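PDB 4R36: putative acyl-[acyl-carrier-protein]--UDP-N-acetylglucosamine O-acyltransferase, which probably transfers an acyl chain from acyl carrier protein to a hydroxyl of UDP-N-acetylglucosamine. Local coordinates for residues N230-R233 with I234-S238; P254-P257 with E258-Y261. All coordinates share one frame; numbering follows the deposited sequence.

Interaction 1: residues N230-R233 with I234-S238; sequences NAYR and IIYQS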
ATOM      1  N   ASN A 230     -27.111  -3.617 -22.917  1.00 18.78           N
ATOM      2  CA  ASN A 230     -27.159  -3.453 -24.353  1.00 21.04           C
ATOM      3  C   ASN A 230     -26.361  -2.293 -24.889  1.00 20.40           C
ATOM      4  O   ASN A 230     -25.683  -2.449 -25.909  1.00 18.00           O
ATOM      5  CB  ASN A 230     -28.601  -3.413 -24.844  1.00 24.16           C
ATOM      6  CG  ASN A 230     -29.246  -4.802 -24.783  1.00 29.56           C
ATOM      7  OD1 ASN A 230     -28.541  -5.817 -24.835  1.00 32.68           O
ATOM      8  ND2 ASN A 230     -30.554  -4.855 -24.586  1.00 34.93           N
ATOM      9  N   ALA A 231     -26.356  -1.156 -24.185  1.00 17.58           N
ATOM     10  CA  ALA A 231     -25.486  -0.070 -24.634  1.00 17.09           C
ATOM     11  C   ALA A 231     -23.998  -0.508 -24.644  1.00 16.37           C
ATOM     12  O   ALA A 231     -23.267  -0.240 -25.598  1.00 17.14           O
ATOM     13  CB  ALA A 231     -25.679   1.156 -23.761  1.00 18.32           C
ATOM     14  N   TYR A 232     -23.569  -1.212 -23.600  1.00 16.78           N
ATOM     15  CA  TYR A 232     -22.178  -1.651 -23.564  1.00 16.98           C
ATOM     16  C   TYR A 232     -21.809  -2.782 -24.479  1.00 16.61           C
ATOM     17  O   TYR A 232     -20.656  -2.872 -24.908  1.00 17.27           O
ATOM     18  CB  TYR A 232     -21.716  -1.893 -22.133  1.00 17.20           C
ATOM     19  CG  TYR A 232     -21.441  -0.594 -21.416  1.00 14.95           C
ATOM     20  CD1 TYR A 232     -20.389   0.203 -21.780  1.00 15.11           C
ATOM     21  CD2 TYR A 232     -22.251  -0.169 -20.347  1.00 13.86           C
ATOM     22  CE1 TYR A 232     -20.173   1.452 -21.176  1.00 15.01           C
ATOM     23  CE2 TYR A 232     -22.008   1.024 -19.673  1.00 13.40           C
ATOM     24  CZ  TYR A 232     -20.941   1.829 -20.083  1.00 15.25           C
ATOM     25  OH  TYR A 232     -20.617   3.018 -19.478  1.00 15.46           O
ATOM     26  N   ARG A 233     -22.761  -3.620 -24.826  1.00 18.40           N
ATOM     27  CA  ARG A 233     -22.570  -4.568 -25.968  1.00 20.25           C
ATOM     28  C   ARG A 233     -22.322  -3.858 -27.242  1.00 18.17           C
ATOM     29  O   ARG A 233     -21.472  -4.230 -27.996  1.00 20.67           O
ATOM     30  CB  ARG A 233     -23.744  -5.549 -26.164  1.00 23.37           C
ATOM     31  CG  ARG A 233     -23.903  -6.528 -25.070  1.00 29.96           C
ATOM     32  CD  ARG A 233     -25.115  -7.486 -25.223  1.00 33.38           C
ATOM     33  NE  ARG A 233     -25.247  -8.175 -23.936  1.00 39.30           N
ATOM     34  CZ  ARG A 233     -26.287  -8.159 -23.098  1.00 48.00           C
ATOM     35  NH1 ARG A 233     -27.413  -7.511 -23.385  1.00 56.01           N
ATOM     36  NH2 ARG A 233     -26.203  -8.836 -21.947  1.00 55.28           N
ATOM     37  N   ILE A 234     -23.064  -2.784 -27.510  1.00 19.28           N
ATOM     38  CA  ILE A 234     -22.818  -1.979 -28.657  1.00 18.53           C
ATOM     39  C   ILE A 234     -21.453  -1.317 -28.574  1.00 18.98           C
ATOM     40  O   ILE A 234     -20.749  -1.265 -29.547  1.00 20.55           O
ATOM     41  CB  ILE A 234     -23.913  -0.904 -28.860  1.00 18.97           C
ATOM     42  CG1 ILE A 234     -25.216  -1.583 -29.289  1.00 22.29           C
ATOM     43  CG2 ILE A 234     -23.487   0.131 -29.910  1.00 22.38           C
ATOM     44  CD1 ILE A 234     -26.448  -0.713 -29.075  1.00 21.20           C
ATOM     45  N   ILE A 235     -21.114  -0.753 -27.422  1.00 16.32           N
ATOM     46  CA  ILE A 235     -19.889   0.004 -27.309  1.00 17.02           C
ATOM     47  C   ILE A 235     -18.634  -0.875 -27.390  1.00 16.80           C
ATOM     48  O   ILE A 235     -17.683  -0.536 -28.055  1.00 17.68           O
ATOM     49  CB  ILE A 235     -19.908   0.882 -26.000  1.00 17.83           C
ATOM     50  CG1 ILE A 235     -20.896   2.016 -26.178  1.00 16.43           C
ATOM     51  CG2 ILE A 235     -18.527   1.477 -25.697  1.00 18.28           C
ATOM     52  CD1 ILE A 235     -21.424   2.585 -24.893  1.00 17.78           C
ATOM     53  N   TYR A 236     -18.642  -1.993 -26.702  1.00 16.66           N
ATOM     54  CA  TYR A 236     -17.442  -2.778 -26.556  1.00 19.14           C
ATOM     55  C   TYR A 236     -17.441  -4.016 -27.442  1.00 23.39           C
ATOM     56  O   TYR A 236     -16.367  -4.494 -27.733  1.00 24.06           O
ATOM     57  CB  TYR A 236     -17.257  -3.245 -25.114  1.00 18.80           C
ATOM     58  CG  TYR A 236     -16.645  -2.196 -24.239  1.00 18.91           C
ATOM     59  CD1 TYR A 236     -15.276  -1.841 -24.348  1.00 20.25           C
ATOM     60  CD2 TYR A 236     -17.376  -1.575 -23.288  1.00 20.09           C
ATOM     61  CE1 TYR A 236     -14.720  -0.858 -23.543  1.00 18.62           C
ATOM     62  CE2 TYR A 236     -16.819  -0.572 -22.464  1.00 21.21           C
ATOM     63  CZ  TYR A 236     -15.490  -0.237 -22.582  1.00 20.56           C
ATOM     64  OH  TYR A 236     -14.951   0.759 -21.732  1.00 18.75           O
ATOM     65  N   GLN A 237     -18.589  -4.555 -27.835  1.00 21.18           N
ATOM     66  CA  GLN A 237     -18.621  -5.911 -28.436  1.00 21.34           C
ATOM     67  C   GLN A 237     -19.217  -5.931 -29.845  1.00 25.46           C
ATOM     68  O   GLN A 237     -19.523  -6.961 -30.335  1.00 29.51           O
ATOM     69  CB  GLN A 237     -19.412  -6.849 -27.533  1.00 21.63           C
ATOM     70  CG  GLN A 237     -18.738  -6.906 -26.172  1.00 24.08           C
ATOM     71  CD  GLN A 237     -19.405  -7.774 -25.160  1.00 30.06           C
ATOM     72  OE1 GLN A 237     -20.547  -7.597 -24.823  1.00 32.85           O
ATOM     73  NE2 GLN A 237     -18.655  -8.699 -24.621  1.00 38.06           N
ATOM     74  N   SER A 238     -19.292  -4.823 -30.541  1.00 24.26           N
ATOM     75  CA  SER A 238     -19.932  -4.818 -31.837  1.00 24.81           C
ATOM     76  C   SER A 238     -18.986  -4.417 -32.937  1.00 27.06           C
ATOM     77  O   SER A 238     -19.402  -4.302 -34.065  1.00 26.96           O
ATOM     78  CB  SER A 238     -21.069  -3.870 -31.814  1.00 24.67           C
ATOM     79  OG  SER A 238     -21.958  -4.389 -30.803  1.00 32.09           O
TER
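Tyr232 and Tyr236, one helical turn apart, stand side by side without stacking on each other. Tyr232 CD1 comes up at the edge of the Tyr236 ring, near its plane, 3.7 Å from CE2. Both tyrosines have CG beside the backbone N (chi1 -76° and -82°), which lets the two rings run alongside. Ile235 touches both: its CD1 meets Tyr232 CE1 at 4.1 Å, while its CG2 rests over one face of the Tyr236 ring, toward the rim. The hydroxyls reach beyond the helix, Tyr232 OH to Pro196 O and Tyr236 OH to Ile274 O, and Tyr236 also stacks with Tyr207.

On another side of the helix, Gln237 OE1 sits 3.5 Å from Arg233 CG. Arg233 NH1 forms a salt bridge with Glu226 OE2. The carbonyl of Arg233 is gripped twice: Gln237 N donates to Arg233 O at 2.9 Å from one face of the carbonyl plane, and Ser238 OG reaches the same oxygen at 2.9 Å from the other, each well out of the plane. Late in helix 222-237, a serine hydroxyl thus joins the backbone bond on one oxygen, within the C-terminal helical domain that follows the left-handed beta-helix in LpxA.

Interaction 2: residues P254-P257 with E258-Y261; sequences PASP and EIEY
Ser256 stands at the N-cap position of helix 257-267, and the contact between residues 254-257 and 258-261 joins the loop before the helix to its first turn. The serine hydroxyl goes to the side chain two residues on: Ser256 OG donates to Glu258 OE1 at 2.7 Å, meeting the anti lone pair, on the side away from the other carboxylate oxygen. Two torsions bring the groups together. Ser256 holds OG between its backbone N and carbonyl carbon (chi1 70°), and the Glu258 chain bends at chi2 (78°), curling its acid back toward the start of the helix instead of stretching outward. There the acid probably gains from the positive end of the helix dipole. The Pro257 ring runs alongside this glutamate, with CD 3.7 Å from Glu258 OE1.

Backbone bonds complete the turn. Glu260 N reaches Ser256 O at 3.0 Å, nearly straight along the carbonyl, and Tyr261 N reaches Pro257 O at 2.9 Å. Ile259 CG1 fits against the incoming chain, 3.5 Å from Ser256 OG and 3.6 Å from Pro254 O.

Around this turn, Ser256 and Glu258 rest on Ile224, and Pro254 and Ile259 on Asn227, all against helix 222-237. Tyr261 OH is hydrogen-bonded to Asp161 OD2 and Gly180 N, tying the helix to the loops beside strands 159-160 and 177-178 of the beta-helix.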
ATOM      1  N   PRO A 254     -33.414   2.096 -25.591  1.00 23.06           N
ATOM      2  CA  PRO A 254     -34.452   2.957 -25.066  1.00 24.75           C
ATOM      3  C   PRO A 254     -33.818   3.986 -24.191  1.00 30.47           C
ATOM      4  O   PRO A 254     -32.964   3.622 -23.301  1.00 26.73           O
ATOM      5  CB  PRO A 254     -35.337   2.010 -24.272  1.00 25.71           C
ATOM      6  CG  PRO A 254     -35.138   0.702 -24.928  1.00 25.05           C
ATOM      7  CD  PRO A 254     -33.694   0.673 -25.366  1.00 22.82           C
ATOM      8  N   ALA A 255     -34.137   5.251 -24.479  1.00 27.32           N
ATOM      9  CA  ALA A 255     -33.439   6.347 -23.848  1.00 29.12           C
ATOM     10  C   ALA A 255     -33.880   6.531 -22.370  1.00 29.15           C
ATOM     11  O   ALA A 255     -35.051   6.291 -21.993  1.00 26.98           O
ATOM     12  CB  ALA A 255     -33.658   7.629 -24.605  1.00 30.54           C
ATOM     13  N   SER A 256     -32.931   6.931 -21.541  1.00 24.65           N
ATOM     14  CA  SER A 256     -33.152   7.177 -20.139  1.00 23.50           C
ATOM     15  C   SER A 256     -31.930   7.968 -19.661  1.00 24.55           C
ATOM     16  O   SER A 256     -30.924   8.011 -20.337  1.00 21.73           O
ATOM     17  CB  SER A 256     -33.356   5.913 -19.329  1.00 23.66           C
ATOM     18  OG  SER A 256     -32.160   5.100 -19.191  1.00 23.38           O
ATOM     19  N   PRO A 257     -32.030   8.581 -18.472  1.00 20.58           N
ATOM     20  CA  PRO A 257     -30.913   9.364 -17.970  1.00 20.63           C
ATOM     21  C   PRO A 257     -29.632   8.518 -17.846  1.00 17.24           C
ATOM     22  O   PRO A 257     -28.566   9.049 -18.159  1.00 16.97           O
ATOM     23  CB  PRO A 257     -31.410   9.868 -16.600  1.00 21.98           C
ATOM     24  CG  PRO A 257     -32.941   9.912 -16.767  1.00 22.43           C
ATOM     25  CD  PRO A 257     -33.281   8.762 -17.662  1.00 21.82           C
ATOM     26  N   GLU A 258     -29.785   7.231 -17.565  1.00 18.06           N
ATOM     27  CA  GLU A 258     -28.636   6.319 -17.437  1.00 18.02           C
ATOM     28  C   GLU A 258     -27.923   6.190 -18.778  1.00 18.41           C
ATOM     29  O   GLU A 258     -26.685   6.248 -18.825  1.00 17.04           O
ATOM     30  CB  GLU A 258     -29.054   4.939 -16.950  1.00 19.31           C
ATOM     31  CG  GLU A 258     -29.695   4.882 -15.575  1.00 19.45           C
ATOM     32  CD  GLU A 258     -31.167   5.303 -15.494  1.00 22.40           C
ATOM     33  OE1 GLU A 258     -31.872   5.517 -16.493  1.00 19.74           O
ATOM     34  OE2 GLU A 258     -31.631   5.536 -14.363  1.00 22.38           O
ATOM     35  N   ILE A 259     -28.702   6.027 -19.841  1.00 17.00           N
ATOM     36  CA  ILE A 259     -28.129   5.866 -21.174  1.00 18.03           C
ATOM     37  C   ILE A 259     -27.516   7.160 -21.667  1.00 15.96           C
ATOM     38  O   ILE A 259     -26.454   7.173 -22.320  1.00 16.78           O
ATOM     39  CB  ILE A 259     -29.156   5.285 -22.164  1.00 19.12           C
ATOM     40  CG1 ILE A 259     -29.833   4.048 -21.607  1.00 20.08           C
ATOM     41  CG2 ILE A 259     -28.527   4.992 -23.497  1.00 20.68           C
ATOM     42  CD1 ILE A 259     -28.948   2.913 -21.067  1.00 20.17           C
ATOM     43  N   GLU A 260     -28.117   8.288 -21.320  1.00 16.96           N
ATOM     44  CA  GLU A 260     -27.550   9.538 -21.715  1.00 16.12           C
ATOM     45  C   GLU A 260     -26.257   9.817 -20.980  1.00 16.79           C
ATOM     46  O   GLU A 260     -25.342  10.435 -21.513  1.00 16.49           O
ATOM     47  CB  GLU A 260     -28.571  10.686 -21.467  1.00 18.99           C
ATOM     48  CG  GLU A 260     -29.788  10.545 -22.373  1.00 19.90           C
ATOM     49  CD  GLU A 260     -30.906  11.557 -21.983  1.00 26.48           C
ATOM     50  OE1 GLU A 260     -30.588  12.698 -21.584  1.00 27.15           O
ATOM     51  OE2 GLU A 260     -32.089  11.221 -22.058  1.00 36.83           O
ATOM     52  N   TYR A 261     -26.179   9.351 -19.752  1.00 14.57           N
ATOM     53  CA  TYR A 261     -24.968   9.523 -18.991  1.00 16.02           C
ATOM     54  C   TYR A 261     -23.841   8.686 -19.606  1.00 16.34           C
ATOM     55  O   TYR A 261     -22.727   9.174 -19.776  1.00 15.96           O
ATOM     56  CB  TYR A 261     -25.235   9.114 -17.565  1.00 17.18           C
ATOM     57  CG  TYR A 261     -24.090   9.119 -16.584  1.00 17.51           C
ATOM     58  CD1 TYR A 261     -23.009  10.054 -16.678  1.00 19.96           C
ATOM     59  CD2 TYR A 261     -24.171   8.318 -15.475  1.00 19.06           C
ATOM     60  CE1 TYR A 261     -22.029  10.103 -15.685  1.00 18.31           C
ATOM     61  CE2 TYR A 261     -23.219   8.382 -14.460  1.00 18.34           C
ATOM     62  CZ  TYR A 261     -22.163   9.279 -14.572  1.00 19.07           C
ATOM     63  OH  TYR A 261     -21.236   9.211 -13.566  1.00 20.22           O
TER

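Along the chain the two contacts come in series: interaction 1 lies late in helix 222-237, helix 242-252 follows, and interaction 2 then starts helix 257-267. Their centres are 14 Å apart and their nearest atoms about 5 Å, so they do not touch directly. Helix 222-237 nevertheless connects them, since side chains of interaction 1 pack on both later helices and interaction 2 rests on an earlier turn of the same helix. The three helices thus pack together, with one contact inside the first of them and the other at the start of the third, within the helical domain that follows the left-handed beta-helix.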